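Local coordinates for protein carboxylic ester hydrolase (Aspergillus niger, PDB 7K4O) that hydrolyses ester bonds of tannins as a secreted fungal serine esterase of the tannase family, probably by way of an acyl-enzyme, at residues A[317-322]-A[545-550]; A[321-326]-A[424-429]. All coordinates share one frame; numbering follows the deposited sequence.

Contact 1. Residues A[317-322]-A[545-550]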
loop_
_atom_site.group_PDB
_atom_site.type_symbol
_atom_site.label_atom_id
_atom_site.label_comp_id
_atom_site.label_asym_id
_atom_site.label_seq_id
_atom_site.Cartn_x
_atom_site.Cartn_y
_atom_site.Cartn_z
ATOM N N GLN A 317 5.001 -28.889 -10.754
ATOM C CA GLN A 317 5.408 -29.121 -12.169
ATOM C C GLN A 317 6.334 -28.018 -12.710
ATOM O O GLN A 317 6.526 -27.964 -13.944
ATOM C CB GLN A 317 4.170 -29.325 -13.038
ATOM C CG GLN A 317 3.352 -30.547 -12.607
ATOM C CD GLN A 317 4.053 -31.825 -13.009
ATOM O OE1 GLN A 317 4.444 -32.645 -12.167
ATOM N NE2 GLN A 317 4.252 -31.969 -14.316
ATOM N N GLY A 318 6.884 -27.158 -11.848
ATOM C CA GLY A 318 7.793 -26.072 -12.279
ATOM C C GLY A 318 7.084 -24.878 -12.935
ATOM O O GLY A 318 7.778 -24.000 -13.469
ATOM N N ARG A 319 5.755 -24.793 -12.895
ATOM C CA ARG A 319 5.030 -23.668 -13.533
ATOM C C ARG A 319 4.940 -22.529 -12.521
ATOM O O ARG A 319 4.704 -22.777 -11.333
ATOM C CB ARG A 319 3.640 -24.108 -13.987
ATOM C CG ARG A 319 3.644 -25.176 -15.088
ATOM C CD ARG A 319 2.221 -25.674 -15.341
ATOM N NE ARG A 319 1.709 -26.365 -14.138
ATOM C CZ ARG A 319 0.813 -27.374 -14.128
ATOM N NH1 ARG A 319 0.240 -27.802 -15.240
ATOM N NH2 ARG A 319 0.483 -27.950 -12.986
ATOM N N ARG A 320 5.086 -21.299 -13.017
ATOM C CA ARG A 320 5.107 -20.121 -12.116
ATOM C C ARG A 320 3.681 -19.768 -11.673
ATOM O O ARG A 320 2.821 -19.574 -12.546
ATOM C CB ARG A 320 5.726 -18.908 -12.801
ATOM C CG ARG A 320 5.857 -17.735 -11.827
ATOM C CD ARG A 320 6.519 -16.525 -12.445
ATOM N NE ARG A 320 7.970 -16.593 -12.485
ATOM C CZ ARG A 320 8.785 -16.239 -11.520
ATOM N NH1 ARG A 320 8.330 -15.868 -10.333
ATOM N NH2 ARG A 320 10.102 -16.293 -11.749
ATOM N N VAL A 321 3.512 -19.636 -10.379
ATOM C CA VAL A 321 2.232 -19.217 -9.747
ATOM C C VAL A 321 2.260 -17.714 -9.435
ATOM O O VAL A 321 1.217 -17.056 -9.662
ATOM C CB VAL A 321 1.956 -20.018 -8.477
ATOM C CG1 VAL A 321 0.546 -19.730 -7.996
ATOM C CG2 VAL A 321 2.173 -21.529 -8.694
ATOM N N TYR A 322 3.350 -17.218 -8.878
ATOM C CA TYR A 322 3.439 -15.783 -8.534
ATOM C C TYR A 322 4.916 -15.381 -8.578
ATOM O O TYR A 322 5.760 -16.139 -9.055
ATOM C CB TYR A 322 2.717 -15.506 -7.209
ATOM C CG TYR A 322 2.226 -14.067 -7.034
ATOM C CD1 TYR A 322 1.577 -13.425 -8.068
ATOM C CD2 TYR A 322 2.450 -13.367 -5.858
ATOM C CE1 TYR A 322 1.171 -12.093 -7.945
ATOM C CE2 TYR A 322 1.982 -12.059 -5.695
ATOM C CZ TYR A 322 1.336 -11.442 -6.747
ATOM O OH TYR A 322 0.955 -10.115 -6.595
ATOM N N ASP A 545 5.051 -14.483 -16.526
ATOM C CA ASP A 545 4.061 -15.386 -17.123
ATOM C C ASP A 545 3.614 -16.365 -16.036
ATOM O O ASP A 545 4.416 -17.266 -15.626
ATOM C CB ASP A 545 4.654 -16.112 -18.327
ATOM C CG ASP A 545 3.705 -17.139 -18.917
ATOM O OD1 ASP A 545 2.504 -17.121 -18.607
ATOM O OD2 ASP A 545 4.197 -17.971 -19.676
ATOM N N LEU A 546 2.404 -16.190 -15.500
ATOM C CA LEU A 546 1.923 -17.064 -14.403
ATOM C C LEU A 546 1.270 -18.296 -15.034
ATOM O O LEU A 546 0.027 -18.459 -14.999
ATOM C CB LEU A 546 0.945 -16.279 -13.508
ATOM C CG LEU A 546 1.533 -14.971 -12.958
ATOM C CD1 LEU A 546 0.618 -14.370 -11.905
ATOM C CD2 LEU A 546 2.894 -15.189 -12.329
ATOM N N ASP A 547 2.092 -19.133 -15.667
ATOM C CA ASP A 547 1.558 -20.251 -16.475
ATOM C C ASP A 547 1.020 -21.400 -15.604
ATOM O O ASP A 547 0.374 -22.278 -16.179
ATOM C CB ASP A 547 2.646 -20.738 -17.438
ATOM C CG ASP A 547 3.851 -21.336 -16.748
ATOM O OD1 ASP A 547 4.368 -20.765 -15.781
ATOM O OD2 ASP A 547 4.318 -22.381 -17.237
ATOM N N ALA A 548 1.167 -21.385 -14.287
ATOM C CA ALA A 548 0.487 -22.333 -13.384
ATOM C C ALA A 548 -1.017 -22.036 -13.271
ATOM O O ALA A 548 -1.754 -22.885 -12.744
ATOM C CB ALA A 548 1.116 -22.336 -12.035
ATOM N N VAL A 549 -1.431 -20.825 -13.609
ATOM C CA VAL A 549 -2.801 -20.350 -13.320
ATOM C C VAL A 549 -3.569 -20.238 -14.616
ATOM O O VAL A 549 -3.199 -19.457 -15.489
ATOM C CB VAL A 549 -2.784 -19.022 -12.551
ATOM C CG1 VAL A 549 -4.235 -18.592 -12.313
ATOM C CG2 VAL A 549 -2.019 -19.150 -11.257
ATOM N N PRO A 550 -4.623 -21.067 -14.873
ATOM C CA PRO A 550 -5.315 -20.994 -16.163
ATOM C C PRO A 550 -6.015 -19.635 -16.407
ATOM O O PRO A 550 -6.075 -19.197 -17.501
ATOM C CB PRO A 550 -6.285 -22.176 -16.107
ATOM C CG PRO A 550 -5.654 -23.125 -15.146
ATOM C CD PRO A 550 -4.993 -22.271 -14.083
#

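Contact 2. Residues A[321-326]-A[424-429]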
loop_
_atom_site.group_PDB
_atom_site.type_symbol
_atom_site.label_atom_id
_atom_site.label_comp_id
_atom_site.label_asym_id
_atom_site.label_seq_id
_atom_site.Cartn_x
_atom_site.Cartn_y
_atom_site.Cartn_z
ATOM N N VAL A 321 3.512 -19.636 -10.379
ATOM C CA VAL A 321 2.232 -19.217 -9.747
ATOM C C VAL A 321 2.260 -17.714 -9.435
ATOM O O VAL A 321 1.217 -17.056 -9.662
ATOM C CB VAL A 321 1.956 -20.018 -8.477
ATOM C CG1 VAL A 321 0.546 -19.730 -7.996
ATOM C CG2 VAL A 321 2.173 -21.529 -8.694
ATOM N N TYR A 322 3.350 -17.218 -8.878
ATOM C CA TYR A 322 3.439 -15.783 -8.534
ATOM C C TYR A 322 4.916 -15.381 -8.578
ATOM O O TYR A 322 5.760 -16.139 -9.055
ATOM C CB TYR A 322 2.717 -15.506 -7.209
ATOM C CG TYR A 322 2.226 -14.067 -7.034
ATOM C CD1 TYR A 322 1.577 -13.425 -8.068
ATOM C CD2 TYR A 322 2.450 -13.367 -5.858
ATOM C CE1 TYR A 322 1.171 -12.093 -7.945
ATOM C CE2 TYR A 322 1.982 -12.059 -5.695
ATOM C CZ TYR A 322 1.336 -11.442 -6.747
ATOM O OH TYR A 322 0.955 -10.115 -6.595
ATOM N N PHE A 323 5.212 -14.215 -8.046
ATOM C CA PHE A 323 6.568 -13.627 -7.944
ATOM C C PHE A 323 6.729 -13.152 -6.538
ATOM O O PHE A 323 5.775 -13.072 -5.749
ATOM C CB PHE A 323 6.797 -12.568 -9.023
ATOM C CG PHE A 323 5.602 -11.668 -9.252
ATOM C CD1 PHE A 323 5.297 -10.707 -8.319
ATOM C CD2 PHE A 323 4.796 -11.829 -10.350
ATOM C CE1 PHE A 323 4.159 -9.937 -8.472
ATOM C CE2 PHE A 323 3.697 -11.009 -10.542
ATOM C CZ PHE A 323 3.385 -10.088 -9.585
ATOM N N SER A 324 7.971 -12.888 -6.198
ATOM C CA SER A 324 8.347 -12.523 -4.835
ATOM C C SER A 324 8.993 -11.134 -4.840
ATOM O O SER A 324 9.027 -10.462 -5.900
ATOM C CB SER A 324 9.262 -13.583 -4.237
ATOM O OG SER A 324 9.413 -13.396 -2.853
ATOM N N TYR A 325 9.433 -10.744 -3.667
ATOM C CA TYR A 325 10.087 -9.439 -3.414
ATOM C C TYR A 325 11.343 -9.332 -4.263
ATOM O O TYR A 325 11.995 -10.356 -4.613
ATOM C CB TYR A 325 10.400 -9.284 -1.937
ATOM C CG TYR A 325 9.265 -9.702 -1.056
ATOM C CD1 TYR A 325 8.130 -8.909 -0.908
ATOM C CD2 TYR A 325 9.265 -10.915 -0.406
ATOM C CE1 TYR A 325 7.059 -9.310 -0.135
ATOM C CE2 TYR A 325 8.192 -11.334 0.356
ATOM C CZ TYR A 325 7.084 -10.520 0.519
ATOM O OH TYR A 325 6.063 -10.937 1.328
ATOM N N GLN A 326 11.677 -8.104 -4.618
ATOM C CA GLN A 326 12.891 -7.817 -5.414
ATOM C C GLN A 326 14.143 -8.173 -4.609
ATOM O O GLN A 326 14.157 -8.146 -3.387
ATOM C CB GLN A 326 12.958 -6.336 -5.770
ATOM C CG GLN A 326 11.935 -5.893 -6.812
ATOM C CD GLN A 326 12.039 -6.627 -8.115
ATOM O OE1 GLN A 326 11.309 -7.595 -8.382
ATOM N NE2 GLN A 326 12.959 -6.181 -8.975
ATOM N N THR A 424 7.401 -5.474 -5.151
ATOM C CA THR A 424 7.342 -4.321 -6.070
ATOM C C THR A 424 6.709 -4.697 -7.399
ATOM O O THR A 424 5.963 -3.870 -7.980
ATOM C CB THR A 424 8.747 -3.714 -6.262
ATOM O OG1 THR A 424 9.388 -3.645 -4.988
ATOM C CG2 THR A 424 8.639 -2.349 -6.916
ATOM N N ALA A 425 7.015 -5.887 -7.940
ATOM C CA ALA A 425 6.473 -6.314 -9.228
ATOM C C ALA A 425 4.937 -6.402 -9.202
ATOM O O ALA A 425 4.348 -6.417 -10.279
ATOM C CB ALA A 425 7.145 -7.607 -9.640
ATOM N N ALA A 426 4.326 -6.496 -8.035
ATOM C CA ALA A 426 2.845 -6.564 -7.930
ATOM C C ALA A 426 2.242 -5.275 -8.505
ATOM O O ALA A 426 1.147 -5.370 -9.102
ATOM C CB ALA A 426 2.376 -6.779 -6.558
ATOM N N SER A 427 2.929 -4.153 -8.325
ATOM C CA SER A 427 2.399 -2.847 -8.821
ATOM C C SER A 427 2.589 -2.747 -10.316
ATOM O O SER A 427 1.666 -2.297 -11.017
ATOM C CB SER A 427 3.015 -1.682 -8.070
ATOM O OG SER A 427 2.539 -1.608 -6.738
ATOM N N ILE A 428 3.772 -3.104 -10.854
ATOM C CA ILE A 428 3.962 -3.088 -12.316
ATOM C C ILE A 428 2.891 -3.945 -12.965
ATOM O O ILE A 428 2.316 -3.563 -14.001
ATOM C CB ILE A 428 5.390 -3.572 -12.682
ATOM C CG1 ILE A 428 6.465 -2.505 -12.458
ATOM C CG2 ILE A 428 5.389 -3.980 -14.124
ATOM C CD1 ILE A 428 6.730 -2.144 -11.068
ATOM N N ARG A 429 2.631 -5.127 -12.409
ATOM C CA ARG A 429 1.674 -6.027 -13.062
ATOM C C ARG A 429 0.307 -5.364 -13.259
ATOM O O ARG A 429 -0.326 -5.548 -14.287
ATOM C CB ARG A 429 1.527 -7.345 -12.300
ATOM C CG ARG A 429 0.679 -8.317 -13.121
ATOM C CD ARG A 429 0.578 -9.671 -12.416
ATOM N NE ARG A 429 -0.149 -10.622 -13.212
ATOM C CZ ARG A 429 0.401 -11.467 -14.107
ATOM N NH1 ARG A 429 1.713 -11.509 -14.289
ATOM N NH2 ARG A 429 -0.364 -12.298 -14.791
HETATM O O HOH W 1 8.990 -7.793 -6.849
HETATM O O HOH W 2 9.983 -5.981 -3.595
#

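Contact 1. Residues A[317-322]-A[545-550]
Arg320 docks its backbone onto a type I beta turn, Leu546 to Val549, in the chain's C-terminal tail after helix 536-541. Two hydrogen bonds grip this one residue. Arg320 N gives its hydrogen to Asp547 OD1 at 2.9 Å, meeting the carboxylate on its syn side but 34° out of its plane. Arg320 O takes the N-H of Ala548 at 3.0 Å, nearly straight at 163°, with the donor above the carbonyl plane. The same oxygen has a CA-H...O contact from Leu546, the centre of an inverse gamma turn. Asp547 reaches across because its CG sits between its own backbone N and carbonyl carbon (chi1 65°).

The charges do not pair across the contact: Arg319 lays CG against Asp547 OD2, but its NE makes a salt bridge with Asp315. Arg320 runs its CG and CD past Leu546 CD2, then bends at chi3 so that NH1 donates to Tyr322 O at 2.9 Å, with that oxygen close to the guanidinium plane.

Apolar contacts fill in the buried side. Val321 CG2 touches Ala548 CB at 3.6 Å and its CG1 meets Val549 CG2. Leu546 CD1 lies at the edge of the Tyr322 ring, 4.1 Å from CD1 of that tyrosine. The buried carbonyl oxygen Val321 O has no polar partner in the model and lies 3.6 Å from Leu546 CD1.

Contact 2. Residues A[321-326]-A[424-429]
Phe323 sets its ring against the first turn of helix 425-438, in the alpha/beta-hydrolase domain expected for this family, and three helix residues meet it in different ways. Ala425 puts its methyl over one face as a CH-pi contact, CB 4.2 Å from the ring centroid and 26° off the normal. Ala426 comes in obliquely through its backbone, its N 3.5 Å from Phe323 CE1. Arg429, extended from CG to NE, brings CD to the ring edge in the ring plane, 3.9 Å from Phe323 CE2. It is the aliphatic part that touches: the guanidinium plane is turned 40° from the ring, and its nitrogens bond to Val553 O and Tyr544 O. With chi1 at 41°, the phenyl group swings between its own backbone N and carbonyl carbon, its other face lying toward Tyr322 CD1. The hydroxyl end of Tyr322 reaches Ala426 CB at 3.6 Å and bonds to Arg214.

Toward Thr424 the contact turns polar and runs through water. The side chains of Gln326 and Thr424 cross at about a right angle, Gln326 CG touching Thr424 CB and OG1. The glutamine chain then bends at chi2, bringing OE1 beside a water, while its NE2 bonds to Thr266 OG1. That water donates to Gln326 OE1 and to Ser324 O, both at 2.8 Å, and accepts from Ala425 N. A second one accepts from Gln326 N at 2.9 Å and from Thr424 N, so the backbone N-H groups of Thr424 and Ala425 both have water partners.

The 321-326 loop thus lies along the beginning of helix 425-438, which follows strand 410-416. Thr424 OG1 bonds to Gly416 O at the end of that strand, while Ser427 and Ile428 pack their side chains on strand 455-460.

In the fold
One continuous loop serves both contacts, with Val321 and Tyr322 common to the two segments. Contact 1 lies about 25 Å from the chain's centre and is only partly buried, joining the loop to the C-terminal tail through direct hydrogen bonds, with charged residues at its margin. Contact 2, about 13 Å from that centre, is almost wholly buried and ties the next residues to helix 425-438; no direct hydrogen bond spans it, and ring packing and two waters do the work. The two also touch each other: Leu546 CD1 packs 3.6 Å from Arg429 CZ, while that arginine bonds to the tail. The side chain of Tyr322 lies about 10 Å from the bound 3,4,5-trihydroxybenzoic acid.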